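Local coordinates for delta-1-pyrroline-5-carboxylate dehydrogenase, mitochondrial (Mus musculus, PDB 4E3X), which oxidises L-glutamate gamma-semialdehyde to L-glutamate with NAD+, the second step of proline degradation in mitochondria, at residues Ala312-Phe320 / Pro442-Gly450. Residues are numbered along the deposited sequence; the frame is centred on the assembly and turned at random.
Sequences AGECGGKNF and PIMKEEIFG
Ile-443 turns its carbonyl toward the ammonium group of Lys-318, and NZ donates to Ile-443 O over 2.9 Å. Met-444 and Lys-445 wrap the lysine stem with backbone, not side chain: CG of Lys-318 lies 3.4 Å from Met-444 O. Lys-445 sends its NZ to the carbonyl of Thr-473. Glu-446 offers Lys-318 NZ a second carbonyl, with O at 2.8 Å and the donor 38° out of the carbonyl plane. A bend at chi2 (75°) in an otherwise extended lysine chain brings NZ between these two oxygens. Replacing Lys-318 with methionine would probably leave the carbonyls of Ile-443 and Glu-446 without their shared donor and the 442-448 backbone less firmly held.

Glu-447, an NAD+-binding residue, reaches across to the two glycines with its chain extended. Its OE2 takes the N-H of Gly-317 at 3.0 Å, nearly straight at 171° but from above the carboxylate plane. A water joins its OE1 to Cys-315 O. Gly-316 lies on the same side: its CA is 3.5 Å from Glu-447 OE2, and a side chain there would collide with the carboxylate. At Ile-448 a second water links the backbone N to Lys-318 NZ, giving the ammonium a third partner.

The contact ties the 442-450 loop to the link from strand 310-314, in the Rossmann-like NAD+-binding domain's parallel sheet, to strand 319-323, in the catalytic domain's sheet, where the chain passes between the two domains of the aldehyde dehydrogenase fold. Proton acceptor Glu-314 ends the first strand. Helix 394-409 packs on the loop through Trp-403, while Met-444 rests on strands 351-357 and 452-458.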
loop_
_atom_site.group_PDB
_atom_site.type_symbol
_atom_site.label_atom_id
_atom_site.label_comp_id
_atom_site.label_asym_id
_atom_site.label_seq_id
_atom_site.Cartn_x
_atom_site.Cartn_y
_atom_site.Cartn_z
ATOM N N ALA B 312 -8.166 -1.308 -2.347
ATOM C CA ALA B 312 -8.361 -0.396 -1.232
ATOM C C ALA B 312 -9.821 -0.495 -0.830
ATOM O O ALA B 312 -10.707 -0.430 -1.688
ATOM C CB ALA B 312 -8.007 1.031 -1.628
ATOM N N GLY B 313 -10.081 -0.687 0.458
ATOM C CA GLY B 313 -11.445 -0.833 0.924
ATOM C C GLY B 313 -11.704 -0.156 2.250
ATOM O O GLY B 313 -10.912 -0.270 3.188
ATOM N N GLU B 314 -12.819 0.556 2.320
ATOM C CA GLU B 314 -13.360 1.049 3.581
ATOM C C GLU B 314 -14.693 0.347 3.784
ATOM O O GLU B 314 -15.568 0.436 2.915
ATOM C CB GLU B 314 -13.569 2.560 3.511
ATOM N N CYS B 315 -14.855 -0.332 4.924
ATOM C CA CYS B 315 -15.920 -1.336 5.087
ATOM C C CYS B 315 -16.850 -1.203 6.287
ATOM O O CYS B 315 -17.554 -2.153 6.639
ATOM C CB CYS B 315 -15.312 -2.735 5.130
ATOM S SG CYS B 315 -14.427 -3.156 3.643
ATOM N N GLY B 316 -16.848 -0.048 6.931
ATOM C CA GLY B 316 -17.794 0.190 8.013
ATOM C C GLY B 316 -17.273 -0.092 9.412
ATOM O O GLY B 316 -16.104 -0.456 9.603
ATOM N N GLY B 317 -18.146 0.086 10.397
ATOM C CA GLY B 317 -17.747 -0.038 11.785
ATOM C C GLY B 317 -18.900 -0.323 12.725
ATOM O O GLY B 317 -20.066 -0.298 12.327
ATOM N N LYS B 318 -18.564 -0.613 13.975
ATOM C CA LYS B 318 -19.539 -0.674 15.060
ATOM C C LYS B 318 -18.939 0.196 16.144
ATOM O O LYS B 318 -18.246 -0.284 17.039
ATOM C CB LYS B 318 -19.751 -2.104 15.561
ATOM C CG LYS B 318 -20.880 -2.212 16.588
ATOM C CD LYS B 318 -22.262 -2.121 15.939
ATOM C CE LYS B 318 -23.365 -2.098 16.990
ATOM N NZ LYS B 318 -24.711 -1.980 16.372
ATOM N N ASN B 319 -19.182 1.492 16.036
ATOM C CA ASN B 319 -18.380 2.467 16.759
ATOM C C ASN B 319 -18.892 2.793 18.146
ATOM O O ASN B 319 -20.098 2.762 18.392
ATOM C CB ASN B 319 -18.260 3.726 15.918
ATOM C CG ASN B 319 -17.937 3.403 14.478
ATOM O OD1 ASN B 319 -16.865 2.870 14.179
ATOM N ND2 ASN B 319 -18.876 3.676 13.580
ATOM N N PHE B 320 -17.970 3.138 19.039
ATOM C CA PHE B 320 -18.296 3.334 20.452
ATOM C C PHE B 320 -18.121 4.763 20.951
ATOM O O PHE B 320 -17.284 5.511 20.448
ATOM C CB PHE B 320 -17.441 2.404 21.332
ATOM C CG PHE B 320 -15.957 2.667 21.241
ATOM C CD1 PHE B 320 -15.346 3.603 22.069
ATOM C CD2 PHE B 320 -15.172 1.977 20.328
ATOM C CE1 PHE B 320 -13.974 3.847 21.987
ATOM C CE2 PHE B 320 -13.805 2.214 20.243
ATOM C CZ PHE B 320 -13.208 3.152 21.071
ATOM N N PRO B 442 -25.854 -9.563 20.237
ATOM C CA PRO B 442 -25.652 -9.315 18.803
ATOM C C PRO B 442 -25.838 -7.854 18.373
ATOM O O PRO B 442 -25.126 -7.399 17.478
ATOM C CB PRO B 442 -26.705 -10.206 18.148
ATOM C CG PRO B 442 -26.822 -11.360 19.086
ATOM C CD PRO B 442 -26.630 -10.795 20.475
ATOM N N ILE B 443 -26.751 -7.125 19.005
ATOM C CA ILE B 443 -26.970 -5.732 18.625
ATOM C C ILE B 443 -25.771 -4.838 18.980
ATOM O O ILE B 443 -25.636 -3.730 18.452
ATOM C CB ILE B 443 -28.283 -5.163 19.231
ATOM C CG1 ILE B 443 -28.787 -3.978 18.401
ATOM C CG2 ILE B 443 -28.088 -4.782 20.700
ATOM C CD1 ILE B 443 -30.142 -3.470 18.842
ATOM N N MET B 444 -24.899 -5.334 19.855
ATOM C CA MET B 444 -23.667 -4.628 20.202
ATOM C C MET B 444 -22.547 -4.908 19.199
ATOM O O MET B 444 -21.486 -4.282 19.259
ATOM C CB MET B 444 -23.200 -5.022 21.611
ATOM C CG MET B 444 -24.127 -4.585 22.743
ATOM S SD MET B 444 -24.004 -2.829 23.143
ATOM C CE MET B 444 -22.358 -2.734 23.850
ATOM N N LYS B 445 -22.785 -5.848 18.284
ATOM C CA LYS B 445 -21.738 -6.335 17.381
ATOM C C LYS B 445 -21.973 -5.991 15.912
ATOM O O LYS B 445 -21.028 -5.734 15.172
ATOM C CB LYS B 445 -21.601 -7.855 17.503
ATOM C CG LYS B 445 -21.043 -8.351 18.829
ATOM C CD LYS B 445 -21.115 -9.872 18.900
ATOM C CE LYS B 445 -20.527 -10.414 20.191
ATOM N NZ LYS B 445 -19.039 -10.431 20.158
ATOM N N GLU B 446 -23.230 -6.003 15.486
ATOM C CA GLU B 446 -23.540 -5.904 14.063
ATOM C C GLU B 446 -23.903 -4.488 13.624
ATOM O O GLU B 446 -24.666 -3.791 14.296
ATOM C CB GLU B 446 -24.642 -6.900 13.690
ATOM C CG GLU B 446 -24.283 -8.332 14.060
ATOM C CD GLU B 446 -25.365 -9.326 13.701
ATOM O OE1 GLU B 446 -25.906 -9.240 12.578
ATOM O OE2 GLU B 446 -25.671 -10.194 14.545
ATOM N N GLU B 447 -23.350 -4.072 12.487
ATOM C CA GLU B 447 -23.584 -2.730 11.965
ATOM C C GLU B 447 -24.990 -2.612 11.378
ATOM O O GLU B 447 -25.336 -3.294 10.415
ATOM C CB GLU B 447 -22.525 -2.355 10.920
ATOM C CG GLU B 447 -22.617 -0.903 10.451
ATOM C CD GLU B 447 -21.574 -0.541 9.401
ATOM O OE1 GLU B 447 -21.381 -1.337 8.457
ATOM O OE2 GLU B 447 -20.948 0.539 9.534
ATOM N N ILE B 448 -25.797 -1.738 11.969
ATOM C CA ILE B 448 -27.186 -1.566 11.564
ATOM C C ILE B 448 -27.362 -0.497 10.482
ATOM O O ILE B 448 -28.202 -0.643 9.591
ATOM C CB ILE B 448 -28.067 -1.248 12.785
ATOM C CG1 ILE B 448 -28.025 -2.410 13.779
ATOM C CG2 ILE B 448 -29.502 -0.957 12.361
ATOM C CD1 ILE B 448 -28.706 -2.114 15.089
ATOM N N PHE B 449 -26.573 0.573 10.557
ATOM C CA PHE B 449 -26.692 1.684 9.606
ATOM C C PHE B 449 -28.089 2.305 9.678
ATOM O O PHE B 449 -28.760 2.527 8.670
ATOM C CB PHE B 449 -26.313 1.253 8.175
ATOM C CG PHE B 449 -25.143 2.007 7.607
ATOM C CD1 PHE B 449 -25.300 2.824 6.499
ATOM C CD2 PHE B 449 -23.892 1.915 8.195
ATOM C CE1 PHE B 449 -24.223 3.524 5.977
ATOM C CE2 PHE B 449 -22.811 2.604 7.678
ATOM C CZ PHE B 449 -22.976 3.413 6.569
ATOM N N GLY B 450 -28.514 2.579 10.904
ATOM C CA GLY B 450 -29.796 3.205 11.168
ATOM C C GLY B 450 -29.718 3.939 12.491
ATOM O O GLY B 450 -28.696 3.881 13.164
HETATM O O HOH W 1 -19.824 -3.349 7.924
HETATM O O HOH W 2 -25.179 -0.140 14.275
#